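Local coordinates for protein trigger factor (Thermotoga maritima, PDB 2NSA) that probably acts as a ribosome-associated chaperone that keeps newly made proteins open and catalyses cis-trans isomerisation of peptidyl-proline bonds, at residues E2-L13 and M29-I40. Numbering follows the deposited sequence.
Sequences EFETLEQLKESL and MREQLLEKLPEI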
ATOM      1  N   GLU A   2      20.634  -2.323  -2.827  1.00 47.98           N
ATOM      2  CA  GLU A   2      19.269  -1.786  -3.080  1.00 47.91           C
ATOM      3  C   GLU A   2      19.295  -0.292  -3.389  1.00 47.35           C
ATOM      4  O   GLU A   2      20.312   0.377  -3.195  1.00 47.27           O
ATOM      5  CB  GLU A   2      18.365  -2.060  -1.872  1.00 49.09           C
ATOM      6  CG  GLU A   2      18.955  -1.655  -0.533  1.00 49.31           C
ATOM      7  CD  GLU A   2      18.041  -2.001   0.632  1.00 50.00           C
ATOM      8  OE1 GLU A   2      17.656  -3.182   0.757  1.00 48.12           O
ATOM      9  OE2 GLU A   2      17.711  -1.091   1.422  1.00 50.53           O
ATOM     10  N   PHE A   3      18.169   0.225  -3.873  1.00 45.70           N
ATOM     11  CA  PHE A   3      18.059   1.636  -4.227  1.00 43.79           C
ATOM     12  C   PHE A   3      18.303   2.566  -3.048  1.00 42.30           C
ATOM     13  O   PHE A   3      17.996   2.235  -1.904  1.00 41.65           O
ATOM     14  CB  PHE A   3      16.679   1.929  -4.818  1.00 44.17           C
ATOM     15  CG  PHE A   3      16.323   1.055  -5.981  1.00 43.85           C
ATOM     16  CD1 PHE A   3      15.382   0.039  -5.841  1.00 44.61           C
ATOM     17  CD2 PHE A   3      16.934   1.239  -7.217  1.00 43.90           C
ATOM     18  CE1 PHE A   3      15.054  -0.782  -6.917  1.00 44.50           C
ATOM     19  CE2 PHE A   3      16.613   0.424  -8.298  1.00 43.93           C
ATOM     20  CZ  PHE A   3      15.671  -0.590  -8.148  1.00 44.49           C
ATOM     21  N   GLU A   4      18.856   3.738  -3.343  1.00 41.03           N
ATOM     22  CA  GLU A   4      19.146   4.734  -2.322  1.00 40.28           C
ATOM     23  C   GLU A   4      18.293   5.981  -2.540  1.00 38.18           C
ATOM     24  O   GLU A   4      17.975   6.698  -1.593  1.00 38.95           O
ATOM     25  CB  GLU A   4      20.631   5.104  -2.361  1.00 43.42           C
ATOM     26  CG  GLU A   4      21.063   6.106  -1.298  1.00 47.79           C
ATOM     27  CD  GLU A   4      22.556   6.381  -1.329  1.00 50.42           C
ATOM     28  OE1 GLU A   4      23.341   5.445  -1.062  1.00 51.89           O
ATOM     29  OE2 GLU A   4      22.946   7.531  -1.623  1.00 52.03           O
ATOM     30  N   THR A   5      17.918   6.233  -3.792  1.00 34.88           N
ATOM     31  CA  THR A   5      17.109   7.400  -4.121  1.00 32.29           C
ATOM     32  C   THR A   5      15.898   7.033  -4.966  1.00 29.02           C
ATOM     33  O   THR A   5      15.891   6.010  -5.650  1.00 28.04           O
ATOM     34  CB  THR A   5      17.921   8.442  -4.904  1.00 33.40           C
ATOM     35  OG1 THR A   5      18.233   7.924  -6.203  1.00 32.17           O
ATOM     36  CG2 THR A   5      19.211   8.768  -4.170  1.00 32.89           C
ATOM     37  N   LEU A   6      14.879   7.884  -4.918  1.00 28.07           N
ATOM     38  CA  LEU A   6      13.660   7.663  -5.683  1.00 27.46           C
ATOM     39  C   LEU A   6      13.993   7.662  -7.170  1.00 27.27           C
ATOM     40  O   LEU A   6      13.412   6.909  -7.948  1.00 27.07           O
ATOM     41  CB  LEU A   6      12.642   8.765  -5.384  1.00 27.41           C
ATOM     42  CG  LEU A   6      11.284   8.654  -6.085  1.00 25.33           C
ATOM     43  CD1 LEU A   6      10.597   7.358  -5.669  1.00 25.64           C
ATOM     44  CD2 LEU A   6      10.424   9.855  -5.724  1.00 25.97           C
ATOM     45  N   GLU A   7      14.938   8.513  -7.558  1.00 28.79           N
ATOM     46  CA  GLU A   7      15.346   8.603  -8.954  1.00 29.56           C
ATOM     47  C   GLU A   7      15.927   7.290  -9.467  1.00 29.32           C
ATOM     48  O   GLU A   7      15.675   6.896 -10.606  1.00 29.86           O
ATOM     49  CB  GLU A   7      16.367   9.727  -9.139  1.00 33.48           C
ATOM     50  CG  GLU A   7      15.741  11.087  -9.384  1.00 37.50           C
ATOM     51  CD  GLU A   7      14.811  11.083 -10.586  1.00 41.79           C
ATOM     52  OE1 GLU A   7      15.152  10.439 -11.605  1.00 43.83           O
ATOM     53  OE2 GLU A   7      13.742  11.730 -10.517  1.00 44.00           O
ATOM     54  N   GLN A   8      16.713   6.615  -8.634  1.00 28.23           N
ATOM     55  CA  GLN A   8      17.305   5.343  -9.030  1.00 29.21           C
ATOM     56  C   GLN A   8      16.206   4.304  -9.191  1.00 28.24           C
ATOM     57  O   GLN A   8      16.255   3.468 -10.089  1.00 27.29           O
ATOM     58  CB  GLN A   8      18.304   4.862  -7.979  1.00 31.38           C
ATOM     59  CG  GLN A   8      19.509   5.764  -7.804  1.00 35.94           C
ATOM     60  CD  GLN A   8      20.438   5.276  -6.707  1.00 38.62           C
ATOM     61  OE1 GLN A   8      20.031   5.130  -5.555  1.00 41.45           O
ATOM     62  NE2 GLN A   8      21.693   5.023  -7.062  1.00 40.75           N
ATOM     63  N   LEU A   9      15.212   4.369  -8.314  1.00 28.59           N
ATOM     64  CA  LEU A   9      14.096   3.434  -8.355  1.00 28.41           C
ATOM     65  C   LEU A   9      13.317   3.615  -9.653  1.00 27.75           C
ATOM     66  O   LEU A   9      13.063   2.652 -10.372  1.00 28.24           O
ATOM     67  CB  LEU A   9      13.182   3.665  -7.144  1.00 27.56           C
ATOM     68  CG  LEU A   9      12.082   2.636  -6.851  1.00 29.99           C
ATOM     69  CD1 LEU A   9      11.590   2.800  -5.416  1.00 30.28           C
ATOM     70  CD2 LEU A   9      10.944   2.794  -7.831  1.00 31.24           C
ATOM     71  N   LYS A  10      12.952   4.857  -9.954  1.00 28.81           N
ATOM     72  CA  LYS A  10      12.200   5.169 -11.168  1.00 30.49           C
ATOM     73  C   LYS A  10      12.946   4.741 -12.429  1.00 31.68           C
ATOM     74  O   LYS A  10      12.335   4.312 -13.412  1.00 30.69           O
ATOM     75  CB  LYS A  10      11.907   6.671 -11.222  1.00 32.37           C
ATOM     76  CG  LYS A  10      10.972   7.150 -10.124  1.00 35.39           C
ATOM     77  CD  LYS A  10      11.006   8.663  -9.962  1.00 37.23           C
ATOM     78  CE  LYS A  10      10.460   9.379 -11.180  1.00 39.73           C
ATOM     79  NZ  LYS A  10      10.504  10.856 -10.997  1.00 40.12           N
ATOM     80  N   GLU A  11      14.270   4.858 -12.402  1.00 31.91           N
ATOM     81  CA  GLU A  11      15.077   4.474 -13.554  1.00 34.10           C
ATOM     82  C   GLU A  11      14.995   2.968 -13.797  1.00 34.63           C
ATOM     83  O   GLU A  11      15.052   2.515 -14.941  1.00 35.21           O
ATOM     84  CB  GLU A  11      16.539   4.892 -13.343  1.00 35.22           C
ATOM     85  CG  GLU A  11      17.487   4.431 -14.446  1.00 37.86           C
ATOM     86  CD  GLU A  11      18.889   4.996 -14.290  1.00 40.35           C
ATOM     87  OE1 GLU A  11      19.469   4.869 -13.187  1.00 40.12           O
ATOM     88  OE2 GLU A  11      19.415   5.563 -15.274  1.00 40.67           O
ATOM     89  N   SER A  12      14.845   2.197 -12.722  1.00 34.58           N
ATOM     90  CA  SER A  12      14.763   0.740 -12.831  1.00 35.53           C
ATOM     91  C   SER A  12      13.413   0.290 -13.373  1.00 36.50           C
ATOM     92  O   SER A  12      13.247  -0.864 -13.776  1.00 36.86           O
ATOM     93  CB  SER A  12      14.994   0.084 -11.463  1.00 34.93           C
ATOM     94  OG  SER A  12      13.886   0.286 -10.601  1.00 34.61           O
ATOM     95  N   LEU A  13      12.449   1.205 -13.379  1.00 35.73           N
ATOM     96  CA  LEU A  13      11.106   0.897 -13.855  1.00 36.53           C
ATOM     97  C   LEU A  13      10.903   1.245 -15.327  1.00 37.23           C
ATOM     98  O   LEU A  13       9.836   0.992 -15.886  1.00 37.23           O
ATOM     99  CB  LEU A  13      10.068   1.642 -13.012  1.00 35.42           C
ATOM    100  CG  LEU A  13      10.037   1.345 -11.509  1.00 34.58           C
ATOM    101  CD1 LEU A  13       9.013   2.241 -10.839  1.00 33.14           C
ATOM    102  CD2 LEU A  13       9.694  -0.121 -11.277  1.00 34.88           C
HETATM  103  N   MSE A  29       2.847  -2.174 -12.619  1.00 46.46           N
HETATM  104  CA  MSE A  29       3.781  -1.131 -12.201  1.00 46.50           C
HETATM  105  C   MSE A  29       3.616  -0.749 -10.731  1.00 44.14           C
HETATM  106  O   MSE A  29       4.604  -0.582 -10.017  1.00 43.36           O
HETATM  107  CB  MSE A  29       3.616   0.113 -13.077  1.00 49.95           C
HETATM  108  CG  MSE A  29       4.099  -0.050 -14.514  1.00 54.36           C
HETATM  109 SE   MSE A  29       6.027  -0.196 -14.685  1.00 62.90          SE
HETATM  110  CE  MSE A  29       6.445   1.668 -14.972  1.00 57.86           C
ATOM    111  N   ARG A  30       2.374  -0.605 -10.278  1.00 42.20           N
ATOM    112  CA  ARG A  30       2.128  -0.249  -8.884  1.00 41.17           C
ATOM    113  C   ARG A  30       2.744  -1.286  -7.961  1.00 39.83           C
ATOM    114  O   ARG A  30       3.366  -0.946  -6.956  1.00 39.33           O
ATOM    115  CB  ARG A  30       0.627  -0.149  -8.605  1.00 42.19           C
ATOM    116  CG  ARG A  30      -0.034   1.077  -9.195  1.00 44.69           C
ATOM    117  CD  ARG A  30      -1.541   0.984  -9.089  1.00 46.25           C
ATOM    118  NE  ARG A  30      -2.194   1.831 -10.084  1.00 49.53           N
ATOM    119  CZ  ARG A  30      -3.452   1.682 -10.486  1.00 51.07           C
ATOM    120  NH1 ARG A  30      -4.205   0.716  -9.975  1.00 50.59           N
ATOM    121  NH2 ARG A  30      -3.952   2.487 -11.414  1.00 50.88           N
ATOM    122  N   GLU A  31       2.571  -2.555  -8.313  1.00 39.28           N
ATOM    123  CA  GLU A  31       3.099  -3.651  -7.512  1.00 37.81           C
ATOM    124  C   GLU A  31       4.612  -3.556  -7.312  1.00 36.80           C
ATOM    125  O   GLU A  31       5.093  -3.585  -6.180  1.00 35.38           O
ATOM    126  CB  GLU A  31       2.741  -4.990  -8.163  1.00 40.28           C
ATOM    127  CG  GLU A  31       2.928  -6.197  -7.264  1.00 43.83           C
ATOM    128  CD  GLU A  31       2.514  -7.495  -7.936  1.00 46.29           C
ATOM    129  OE1 GLU A  31       1.400  -7.543  -8.502  1.00 47.92           O
ATOM    130  OE2 GLU A  31       3.297  -8.470  -7.893  1.00 48.04           O
ATOM    131  N   GLN A  32       5.367  -3.438  -8.401  1.00 35.88           N
ATOM    132  CA  GLN A  32       6.820  -3.351  -8.287  1.00 35.27           C
ATOM    133  C   GLN A  32       7.244  -2.056  -7.605  1.00 33.07           C
ATOM    134  O   GLN A  32       8.229  -2.026  -6.868  1.00 31.46           O
ATOM    135  CB  GLN A  32       7.481  -3.458  -9.668  1.00 38.63           C
ATOM    136  CG  GLN A  32       9.005  -3.473  -9.613  1.00 43.34           C
ATOM    137  CD  GLN A  32       9.644  -3.902 -10.924  1.00 46.57           C
ATOM    138  OE1 GLN A  32       9.419  -3.292 -11.970  1.00 49.57           O
ATOM    139  NE2 GLN A  32      10.449  -4.961 -10.870  1.00 48.79           N
ATOM    140  N   LEU A  33       6.498  -0.985  -7.855  1.00 31.59           N
ATOM    141  CA  LEU A  33       6.804   0.301  -7.244  1.00 29.14           C
ATOM    142  C   LEU A  33       6.673   0.183  -5.729  1.00 27.72           C
ATOM    143  O   LEU A  33       7.572   0.576  -4.985  1.00 28.83           O
ATOM    144  CB  LEU A  33       5.852   1.376  -7.772  1.00 29.03           C
ATOM    145  CG  LEU A  33       6.032   2.784  -7.201  1.00 28.97           C
ATOM    146  CD1 LEU A  33       7.465   3.248  -7.395  1.00 27.62           C
ATOM    147  CD2 LEU A  33       5.056   3.726  -7.889  1.00 27.33           C
ATOM    148  N   LEU A  34       5.554  -0.377  -5.278  1.00 24.62           N
ATOM    149  CA  LEU A  34       5.306  -0.553  -3.850  1.00 25.60           C
ATOM    150  C   LEU A  34       6.335  -1.466  -3.199  1.00 26.62           C
ATOM    151  O   LEU A  34       6.750  -1.245  -2.062  1.00 26.68           O
ATOM    152  CB  LEU A  34       3.909  -1.139  -3.618  1.00 25.72           C
ATOM    153  CG  LEU A  34       2.707  -0.220  -3.810  1.00 27.40           C
ATOM    154  CD1 LEU A  34       1.426  -1.022  -3.643  1.00 29.34           C
ATOM    155  CD2 LEU A  34       2.764   0.923  -2.803  1.00 27.57           C
ATOM    156  N   GLU A  35       6.742  -2.500  -3.922  1.00 27.46           N
ATOM    157  CA  GLU A  35       7.711  -3.448  -3.400  1.00 27.83           C
ATOM    158  C   GLU A  35       9.092  -2.841  -3.179  1.00 26.95           C
ATOM    159  O   GLU A  35       9.798  -3.215  -2.243  1.00 25.99           O
ATOM    160  CB  GLU A  35       7.823  -4.643  -4.347  1.00 32.57           C
ATOM    161  CG  GLU A  35       8.816  -5.695  -3.900  1.00 38.08           C
ATOM    162  CD  GLU A  35       8.870  -6.880  -4.844  1.00 42.68           C
ATOM    163  OE1 GLU A  35       9.644  -7.822  -4.569  1.00 46.23           O
ATOM    164  OE2 GLU A  35       8.139  -6.871  -5.860  1.00 45.19           O
ATOM    165  N   LYS A  36       9.472  -1.893  -4.028  1.00 24.80           N
ATOM    166  CA  LYS A  36      10.789  -1.277  -3.921  1.00 24.49           C
ATOM    167  C   LYS A  36      10.851  -0.013  -3.072  1.00 22.93           C
ATOM    168  O   LYS A  36      11.913   0.337  -2.557  1.00 21.65           O
ATOM    169  CB  LYS A  36      11.333  -0.979  -5.321  1.00 27.74           C
ATOM    170  CG  LYS A  36      11.591  -2.219  -6.164  1.00 30.80           C
ATOM    171  CD  LYS A  36      12.604  -3.138  -5.498  1.00 33.85           C
ATOM    172  CE  LYS A  36      12.923  -4.339  -6.377  1.00 35.75           C
ATOM    173  NZ  LYS A  36      13.910  -5.252  -5.744  1.00 36.94           N
ATOM    174  N   LEU A  37       9.718   0.664  -2.913  1.00 22.27           N
ATOM    175  CA  LEU A  37       9.681   1.897  -2.133  1.00 21.14           C
ATOM    176  C   LEU A  37      10.338   1.844  -0.747  1.00 20.00           C
ATOM    177  O   LEU A  37      11.034   2.776  -0.360  1.00 19.63           O
ATOM    178  CB  LEU A  37       8.235   2.400  -2.006  1.00 21.17           C
ATOM    179  CG  LEU A  37       7.678   3.134  -3.234  1.00 22.43           C
ATOM    180  CD1 LEU A  37       6.208   3.485  -3.016  1.00 22.86           C
ATOM    181  CD2 LEU A  37       8.494   4.403  -3.478  1.00 22.87           C
ATOM    182  N   PRO A  38      10.140   0.754   0.015  1.00 21.08           N
ATOM    183  CA  PRO A  38      10.755   0.678   1.348  1.00 22.21           C
ATOM    184  C   PRO A  38      12.275   0.854   1.360  1.00 23.60           C
ATOM    185  O   PRO A  38      12.853   1.247   2.373  1.00 23.95           O
ATOM    186  CB  PRO A  38      10.350  -0.713   1.841  1.00 21.88           C
ATOM    187  CG  PRO A  38       9.068  -0.973   1.137  1.00 21.45           C
ATOM    188  CD  PRO A  38       9.332  -0.446  -0.258  1.00 21.18           C
ATOM    189  N   GLU A  39      12.915   0.565   0.234  1.00 25.23           N
ATOM    190  CA  GLU A  39      14.369   0.660   0.130  1.00 26.71           C
ATOM    191  C   GLU A  39      14.968   2.062   0.198  1.00 27.17           C
ATOM    192  O   GLU A  39      16.151   2.211   0.501  1.00 28.13           O
ATOM    193  CB  GLU A  39      14.829  -0.019  -1.159  1.00 28.29           C
ATOM    194  CG  GLU A  39      14.743  -1.535  -1.118  1.00 33.85           C
ATOM    195  CD  GLU A  39      15.047  -2.176  -2.461  1.00 37.15           C
ATOM    196  OE1 GLU A  39      15.866  -1.613  -3.218  1.00 38.74           O
ATOM    197  OE2 GLU A  39      14.473  -3.250  -2.751  1.00 40.56           O
ATOM    198  N   ILE A  40      14.163   3.085  -0.064  1.00 26.96           N
ATOM    199  CA  ILE A  40      14.671   4.452  -0.061  1.00 27.87           C
ATOM    200  C   ILE A  40      14.400   5.262   1.199  1.00 29.14           C
ATOM    201  O   ILE A  40      14.480   6.493   1.182  1.00 29.19           O
ATOM    202  CB  ILE A  40      14.134   5.235  -1.273  1.00 27.52           C
ATOM    203  CG1 ILE A  40      12.616   5.397  -1.170  1.00 27.80           C
ATOM    204  CG2 ILE A  40      14.493   4.492  -2.553  1.00 28.86           C
ATOM    205  CD1 ILE A  40      12.028   6.316  -2.228  1.00 30.93           C
TER
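Leu9 and, just past the helix end, Leu13 pack against Leu33, Lys36 and Leu37 and show how a short amphipathic helix, residues 6-12, docks on helix 25-36 in the all-helical C-terminal chaperone domain of trigger factor. The two methyls of Leu9 divide the work: CD2 meets Leu33 CD1 at 3.5 Å, the side chains crossing at about a right angle, while CD1 lies over the backbone where Lys36 passes into Leu37. Leu13 CD1 reaches the same Leu33 methyl, and its CD2 touches Gln32 OE1 (3.3 Å). Nearer the N-terminus, Leu6 CD1 meets Ile40 CD1 at 3.9 Å. The Phe3 ring has Leu9 CA over one face, offset toward the rim; Lys36 bends at chi2 (-60°), which carries its CG and CD past Phe3 CE1 at the ring edge. Phe3 N donates to Glu39 OE1 (3.0 Å, 151°), an oxygen less surely placed, and Lys36 NZ makes a long salt bridge with Glu39 OE2. Replacing Glu39 with an alanine would probably leave Phe3 N without this acceptor and Lys36 without that carboxylate. A Thr5-Gln8 capping box starts the docking helix, Gln8 N donating to Thr5 OG1 at 3.2 Å.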